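Local atomic coordinates of acidocalcisomal pyrophosphatase (Trypanosoma cruzi, PDB entry 5CUV), a protein that probably hydrolyses inorganic diphosphate to phosphate in a magnesium-dependent reaction. Residues 33-37 / 59-64; 104-110 / 138-144. One frame throughout, in Å; residues are numbered along the deposited sequence.

How the contacts relate
Both contacts belong to the N-terminal helical part of the chain, away from the magnesium site and the malate pocket; their centres are about 23 Å apart and their nearest atoms about 7 Å apart. Each is partly buried. Contact 1 docks an irregular loop on the start of helix 60-66 and is largely polar, with backbone amides and a buried carboxylate. Contact 2 joins the ends of helices 97-106 and 132-141 through an arginine-tryptophan stack, with two weak hydrogen bonds beside it. Helix 73-87 serves both, offering R82 to contact 1 and M80 to contact 2. Both also meet the second subunit, where I36 and L107 pack on the same residue, G256.

Contact 1: 33-37 / 59-64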
loop_
_atom_site.group_PDB
_atom_site.type_symbol
_atom_site.label_atom_id
_atom_site.label_comp_id
_atom_site.label_asym_id
_atom_site.label_seq_id
_atom_site.Cartn_x
_atom_site.Cartn_y
_atom_site.Cartn_z
ATOM N N ASN A 33 -32.012 -15.297 10.623
ATOM C CA ASN A 33 -33.186 -14.965 9.763
ATOM C C ASN A 33 -34.316 -15.987 9.738
ATOM O O ASN A 33 -34.116 -17.176 9.428
ATOM C CB ASN A 33 -32.764 -14.720 8.298
ATOM C CG ASN A 33 -33.983 -14.625 7.326
ATOM O OD1 ASN A 33 -35.098 -14.395 7.755
ATOM N ND2 ASN A 33 -33.746 -14.789 6.021
ATOM N N SER A 34 -35.501 -15.486 10.069
ATOM C CA SER A 34 -36.752 -16.215 10.016
ATOM C C SER A 34 -37.852 -15.234 10.374
ATOM O O SER A 34 -38.372 -14.524 9.521
ATOM C CB SER A 34 -36.763 -17.399 10.957
ATOM O OG SER A 34 -37.861 -18.219 10.593
ATOM N N TYR A 35 -38.185 -15.158 11.643
ATOM C CA TYR A 35 -39.228 -14.244 12.055
ATOM C C TYR A 35 -38.788 -13.327 13.167
ATOM O O TYR A 35 -37.860 -13.616 13.870
ATOM C CB TYR A 35 -40.457 -15.040 12.461
ATOM C CG TYR A 35 -40.120 -16.291 13.221
ATOM C CD1 TYR A 35 -39.467 -16.218 14.465
ATOM C CD2 TYR A 35 -40.489 -17.553 12.730
ATOM C CE1 TYR A 35 -39.192 -17.375 15.219
ATOM C CE2 TYR A 35 -40.220 -18.729 13.478
ATOM C CZ TYR A 35 -39.577 -18.625 14.727
ATOM O OH TYR A 35 -39.371 -19.752 15.515
ATOM N N ILE A 36 -39.463 -12.203 13.294
ATOM C CA ILE A 36 -39.163 -11.211 14.304
ATOM C C ILE A 36 -39.201 -11.850 15.685
ATOM O O ILE A 36 -40.200 -12.404 16.090
ATOM C CB ILE A 36 -40.192 -10.058 14.275
ATOM C CG1 ILE A 36 -40.596 -9.724 12.837
ATOM C CG2 ILE A 36 -39.649 -8.873 14.949
ATOM C CD1 ILE A 36 -39.463 -9.615 11.870
ATOM N N GLY A 37 -38.109 -11.774 16.422
ATOM C CA GLY A 37 -38.110 -12.375 17.731
ATOM C C GLY A 37 -38.366 -11.308 18.772
ATOM O O GLY A 37 -38.326 -10.109 18.472
ATOM N N THR A 59 -39.560 -14.858 4.224
ATOM C CA THR A 59 -39.574 -14.887 5.678
ATOM C C THR A 59 -39.926 -13.508 6.188
ATOM O O THR A 59 -39.816 -12.529 5.466
ATOM C CB THR A 59 -38.183 -15.168 6.272
ATOM O OG1 THR A 59 -37.340 -14.022 6.033
ATOM C CG2 THR A 59 -37.556 -16.452 5.665
ATOM N N GLU A 60 -40.317 -13.408 7.448
ATOM C CA GLU A 60 -40.620 -12.103 8.006
ATOM C C GLU A 60 -39.338 -11.240 8.032
ATOM O O GLU A 60 -39.364 -10.021 7.752
ATOM C CB GLU A 60 -41.116 -12.214 9.447
ATOM C CG GLU A 60 -42.314 -13.109 9.695
ATOM C CD GLU A 60 -42.822 -12.957 11.124
ATOM O OE1 GLU A 60 -43.989 -13.266 11.331
ATOM O OE2 GLU A 60 -42.079 -12.531 12.044
ATOM N N PHE A 61 -38.219 -11.859 8.404
ATOM C CA PHE A 61 -36.985 -11.094 8.463
ATOM C C PHE A 61 -36.778 -10.399 7.164
ATOM O O PHE A 61 -36.515 -9.220 7.134
ATOM C CB PHE A 61 -35.755 -11.949 8.730
ATOM C CG PHE A 61 -34.536 -11.143 8.908
ATOM C CD1 PHE A 61 -34.305 -10.498 10.109
ATOM C CD2 PHE A 61 -33.700 -10.861 7.809
ATOM C CE1 PHE A 61 -33.280 -9.563 10.247
ATOM C CE2 PHE A 61 -32.640 -9.898 7.909
ATOM C CZ PHE A 61 -32.440 -9.246 9.144
ATOM N N ASP A 62 -36.908 -11.154 6.096
ATOM C CA ASP A 62 -36.717 -10.646 4.749
ATOM C C ASP A 62 -37.682 -9.555 4.333
ATOM O O ASP A 62 -37.310 -8.634 3.584
ATOM C CB ASP A 62 -36.805 -11.796 3.743
ATOM C CG ASP A 62 -35.508 -12.573 3.630
ATOM O OD1 ASP A 62 -34.527 -12.230 4.327
ATOM O OD2 ASP A 62 -35.468 -13.541 2.842
ATOM N N LEU A 63 -38.925 -9.695 4.796
ATOM C CA LEU A 63 -39.980 -8.765 4.492
ATOM C C LEU A 63 -39.726 -7.487 5.270
ATOM O O LEU A 63 -39.809 -6.399 4.692
ATOM C CB LEU A 63 -41.342 -9.380 4.822
ATOM C CG LEU A 63 -42.560 -8.422 4.812
ATOM C CD1 LEU A 63 -42.592 -7.663 3.491
ATOM C CD2 LEU A 63 -43.883 -9.171 5.020
ATOM N N VAL A 64 -39.416 -7.568 6.562
ATOM C CA VAL A 64 -39.149 -6.313 7.260
ATOM C C VAL A 64 -37.789 -5.655 6.846
ATOM O O VAL A 64 -37.668 -4.437 6.797
ATOM C CB VAL A 64 -39.155 -6.482 8.809
ATOM C CG1 VAL A 64 -38.044 -7.454 9.254
ATOM C CG2 VAL A 64 -38.944 -5.136 9.462
#
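S34 and F61 meet through the backbone: F61 N donates to S34 O at 2.9 Å with an N-H...O angle of 165°, coming from above the carbonyl plane and not along a lone pair. Two residues further along the loop the direction of donation reverses. I36 N gives its hydrogen to E60 OE2 at 2.9 Å, reaching that oxygen nearly along its C-O axis. The E60 chain is extended beyond CG (chi2 -171°), which carries the carboxylate past Y35, beside its CB. Apolar closure comes from I36 and V64, whose methyl groups CD1 and CG1 meet tip to tip at 3.7 Å. N33 lies beside T59, but the hydrogen bond modelled from T59 OG1 to N33 OD1 is doubtful, because N33 is poorly ordered and OD1 sits too close to F61.

Behind this first shell, T59 is the N-cap of helix 60-66. Its OG1, held between the backbone N and the carbonyl carbon (chi1 69°), accepts from D62 N at 2.9 Å. Further out, E60 OE2 forms a salt bridge with R82, which also bonds I36 O, while E60 OE1 accepts from L50 N. D62 OD1 forms a salt bridge with R366 of the third subunit, and the F61 ring meets Y177 of the second.

Two amides of the first helical turn therefore find acceptors in different places, D62 N within its own segment and F61 N on the loop. The buried E60 carboxylate is gripped by two backbone amides and an arginine, an environment that would favour its ionised form and fixes its rotation while tying the N-terminal loop to the helix start.

Contact 2: 104-110 / 138-144; sequences CKYLGRV and WWCSHPE
R109 reaches W139 because its chain is extended through the first two torsions and then bends at chi3 (-58°), laying the guanidinium over the indole; W139 brings the ring out from the helix with CG opposite its own backbone N. The side chains run antiparallel, with planes 27° apart. R109 CZ stands 3.8 Å from the centroid of the six-membered ring of W139 and 18° off its normal, which meets the geometry of a cation-pi interaction over the face. E144 CG lies over the opposite face of the guanidinium, making a sandwich. The E144 carboxylate is not a salt-bridge partner: R109 NE to E144 OE1 is 4.5 Å, with the oxygen well out of the guanidinium plane, so the attraction is one of charge alone.

The hydrogen bonds here are weak. R109 NH1 points poorly at H142 O, 2.6 Å away, and V110 N gives a long bond of 3.3 Å to E144 OE2. Deeper in, C104 SG touches the edges of both indoles, 3.9 Å from W138 CZ3 and 3.8 Å from W139 CZ3, while L107 CB abuts W139 CH2 at 3.6 Å. G108, with positive phi, closes helix 97-106 in a Schellman motif; R109 follows directly, its CB pointing toward 138-144.

L107 and W139 share M80 of helix 73-87, and W138 packs on M119 and I123 of helix 113-123. W139 NE1 donates to N255 of the second subunit. The contact thus joins the C-terminal ends of helices 97-106 and 132-141 in a four-helix unit that, with the short antiparallel strands 95-96 and 129-130, is consistent with an EF-hand-like pair.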
loop_
_atom_site.group_PDB
_atom_site.type_symbol
_atom_site.label_atom_id
_atom_site.label_comp_id
_atom_site.label_asym_id
_atom_site.label_seq_id
_atom_site.Cartn_x
_atom_site.Cartn_y
_atom_site.Cartn_z
ATOM N N CYS A 104 -42.874 -2.328 28.766
ATOM C CA CYS A 104 -42.769 -1.028 28.131
ATOM C C CYS A 104 -41.357 -0.492 28.079
ATOM O O CYS A 104 -40.943 0.076 27.065
ATOM C CB CYS A 104 -43.640 -0.015 28.852
ATOM S SG CYS A 104 -45.353 -0.037 28.338
ATOM N N LYS A 105 -40.618 -0.670 29.178
ATOM C CA LYS A 105 -39.255 -0.189 29.254
ATOM C C LYS A 105 -38.425 -1.074 28.371
ATOM O O LYS A 105 -37.343 -0.708 27.901
ATOM C CB LYS A 105 -38.749 -0.188 30.701
ATOM C CG LYS A 105 -39.363 0.973 31.539
ATOM C CD LYS A 105 -38.730 1.145 32.942
ATOM C CE LYS A 105 -39.638 1.992 33.893
ATOM N NZ LYS A 105 -39.136 2.088 35.316
ATOM N N TYR A 106 -38.933 -2.251 28.099
ATOM C CA TYR A 106 -38.169 -3.106 27.246
ATOM C C TYR A 106 -38.358 -2.644 25.812
ATOM O O TYR A 106 -37.424 -2.710 25.048
ATOM C CB TYR A 106 -38.635 -4.529 27.413
ATOM C CG TYR A 106 -37.916 -5.541 26.578
ATOM C CD1 TYR A 106 -36.542 -5.771 26.732
ATOM C CD2 TYR A 106 -38.635 -6.360 25.715
ATOM C CE1 TYR A 106 -35.911 -6.824 26.046
ATOM C CE2 TYR A 106 -38.034 -7.399 25.018
ATOM C CZ TYR A 106 -36.676 -7.635 25.186
ATOM O OH TYR A 106 -36.137 -8.683 24.494
ATOM N N LEU A 107 -39.550 -2.159 25.454
ATOM C CA LEU A 107 -39.820 -1.734 24.089
ATOM C C LEU A 107 -39.267 -0.389 23.752
ATOM O O LEU A 107 -39.470 0.110 22.634
ATOM C CB LEU A 107 -41.293 -1.724 23.804
ATOM C CG LEU A 107 -41.795 -3.154 23.782
ATOM C CD1 LEU A 107 -43.312 -3.137 23.735
ATOM C CD2 LEU A 107 -41.174 -3.920 22.625
ATOM N N GLY A 108 -38.572 0.199 24.722
ATOM C CA GLY A 108 -37.960 1.493 24.523
ATOM C C GLY A 108 -38.659 2.709 25.095
ATOM O O GLY A 108 -38.126 3.823 24.965
ATOM N N ARG A 109 -39.819 2.546 25.735
ATOM C CA ARG A 109 -40.519 3.719 26.270
ATOM C C ARG A 109 -40.019 4.259 27.630
ATOM O O ARG A 109 -39.652 3.516 28.541
ATOM C CB ARG A 109 -42.016 3.430 26.312
ATOM C CG ARG A 109 -42.859 4.637 26.623
ATOM C CD ARG A 109 -44.332 4.334 26.454
ATOM N NE ARG A 109 -44.638 3.881 25.109
ATOM C CZ ARG A 109 -45.846 3.982 24.582
ATOM N NH1 ARG A 109 -46.806 4.518 25.312
ATOM N NH2 ARG A 109 -46.089 3.565 23.341
ATOM N N VAL A 110 -40.010 5.577 27.761
ATOM C CA VAL A 110 -39.535 6.200 28.991
ATOM C C VAL A 110 -40.667 6.337 29.999
ATOM O O VAL A 110 -41.362 7.357 30.046
ATOM C CB VAL A 110 -38.844 7.571 28.686
ATOM C CG1 VAL A 110 -37.700 7.360 27.660
ATOM C CG2 VAL A 110 -39.879 8.602 28.161
ATOM N N TRP A 138 -54.150 0.890 24.547
ATOM C CA TRP A 138 -53.511 1.986 25.268
ATOM C C TRP A 138 -52.248 2.491 24.546
ATOM O O TRP A 138 -52.032 3.699 24.466
ATOM C CB TRP A 138 -53.143 1.547 26.709
ATOM C CG TRP A 138 -52.319 2.590 27.430
ATOM C CD1 TRP A 138 -52.763 3.780 27.953
ATOM C CD2 TRP A 138 -50.910 2.578 27.612
ATOM N NE1 TRP A 138 -51.710 4.512 28.448
ATOM C CE2 TRP A 138 -50.557 3.796 28.252
ATOM C CE3 TRP A 138 -49.901 1.667 27.289
ATOM C CZ2 TRP A 138 -49.230 4.117 28.576
ATOM C CZ3 TRP A 138 -48.572 1.991 27.609
ATOM C CH2 TRP A 138 -48.252 3.203 28.245
ATOM N N TRP A 139 -51.423 1.547 24.067
ATOM C CA TRP A 139 -50.158 1.814 23.352
ATOM C C TRP A 139 -50.370 2.707 22.123
ATOM O O TRP A 139 -49.692 3.718 21.928
ATOM C CB TRP A 139 -49.550 0.483 22.897
ATOM C CG TRP A 139 -48.182 0.587 22.250
ATOM C CD1 TRP A 139 -47.902 0.669 20.910
ATOM C CD2 TRP A 139 -46.923 0.505 22.912
ATOM N NE1 TRP A 139 -46.549 0.630 20.701
ATOM C CE2 TRP A 139 -45.923 0.526 21.917
ATOM C CE3 TRP A 139 -46.538 0.399 24.254
ATOM C CZ2 TRP A 139 -44.549 0.440 22.232
ATOM C CZ3 TRP A 139 -45.190 0.313 24.557
ATOM C CH2 TRP A 139 -44.211 0.331 23.551
ATOM N N CYS A 140 -51.319 2.287 21.299
ATOM C CA CYS A 140 -51.675 2.988 20.106
ATOM C C CYS A 140 -52.222 4.339 20.408
ATOM O O CYS A 140 -52.169 5.198 19.559
ATOM C CB CYS A 140 -52.702 2.214 19.327
ATOM S SG CYS A 140 -52.028 0.706 18.685
ATOM N N SER A 141 -52.737 4.566 21.601
ATOM C CA SER A 141 -53.295 5.881 21.886
ATOM C C SER A 141 -52.332 6.819 22.564
ATOM O O SER A 141 -52.620 7.990 22.732
ATOM C CB SER A 141 -54.563 5.738 22.722
ATOM O OG SER A 141 -55.478 4.882 22.051
ATOM N N HIS A 142 -51.172 6.323 22.945
ATOM C CA HIS A 142 -50.212 7.167 23.631
ATOM C C HIS A 142 -48.810 6.924 23.166
ATOM O O HIS A 142 -48.077 6.154 23.785
ATOM C CB HIS A 142 -50.291 6.922 25.124
ATOM C CG HIS A 142 -51.642 7.196 25.680
ATOM N ND1 HIS A 142 -52.774 6.591 25.183
ATOM C CD2 HIS A 142 -52.063 8.087 26.607
ATOM C CE1 HIS A 142 -53.838 7.106 25.772
ATOM N NE2 HIS A 142 -53.433 8.016 26.640
ATOM N N PRO A 143 -48.423 7.555 22.050
ATOM C CA PRO A 143 -47.081 7.416 21.487
ATOM C C PRO A 143 -46.099 8.245 22.323
ATOM O O PRO A 143 -45.131 8.815 21.805
ATOM C CB PRO A 143 -47.260 7.951 20.079
ATOM C CG PRO A 143 -48.725 7.653 19.789
ATOM C CD PRO A 143 -49.355 8.101 21.051
ATOM N N GLU A 144 -46.392 8.303 23.621
ATOM C CA GLU A 144 -45.622 9.008 24.651
ATOM C C GLU A 144 -44.839 10.264 24.274
ATOM O O GLU A 144 -44.277 10.383 23.181
ATOM C CB GLU A 144 -44.645 8.049 25.322
ATOM C CG GLU A 144 -43.495 7.658 24.420
ATOM C CD GLU A 144 -42.224 7.373 25.190
ATOM O OE1 GLU A 144 -41.283 6.819 24.573
ATOM O OE2 GLU A 144 -42.163 7.702 26.401
#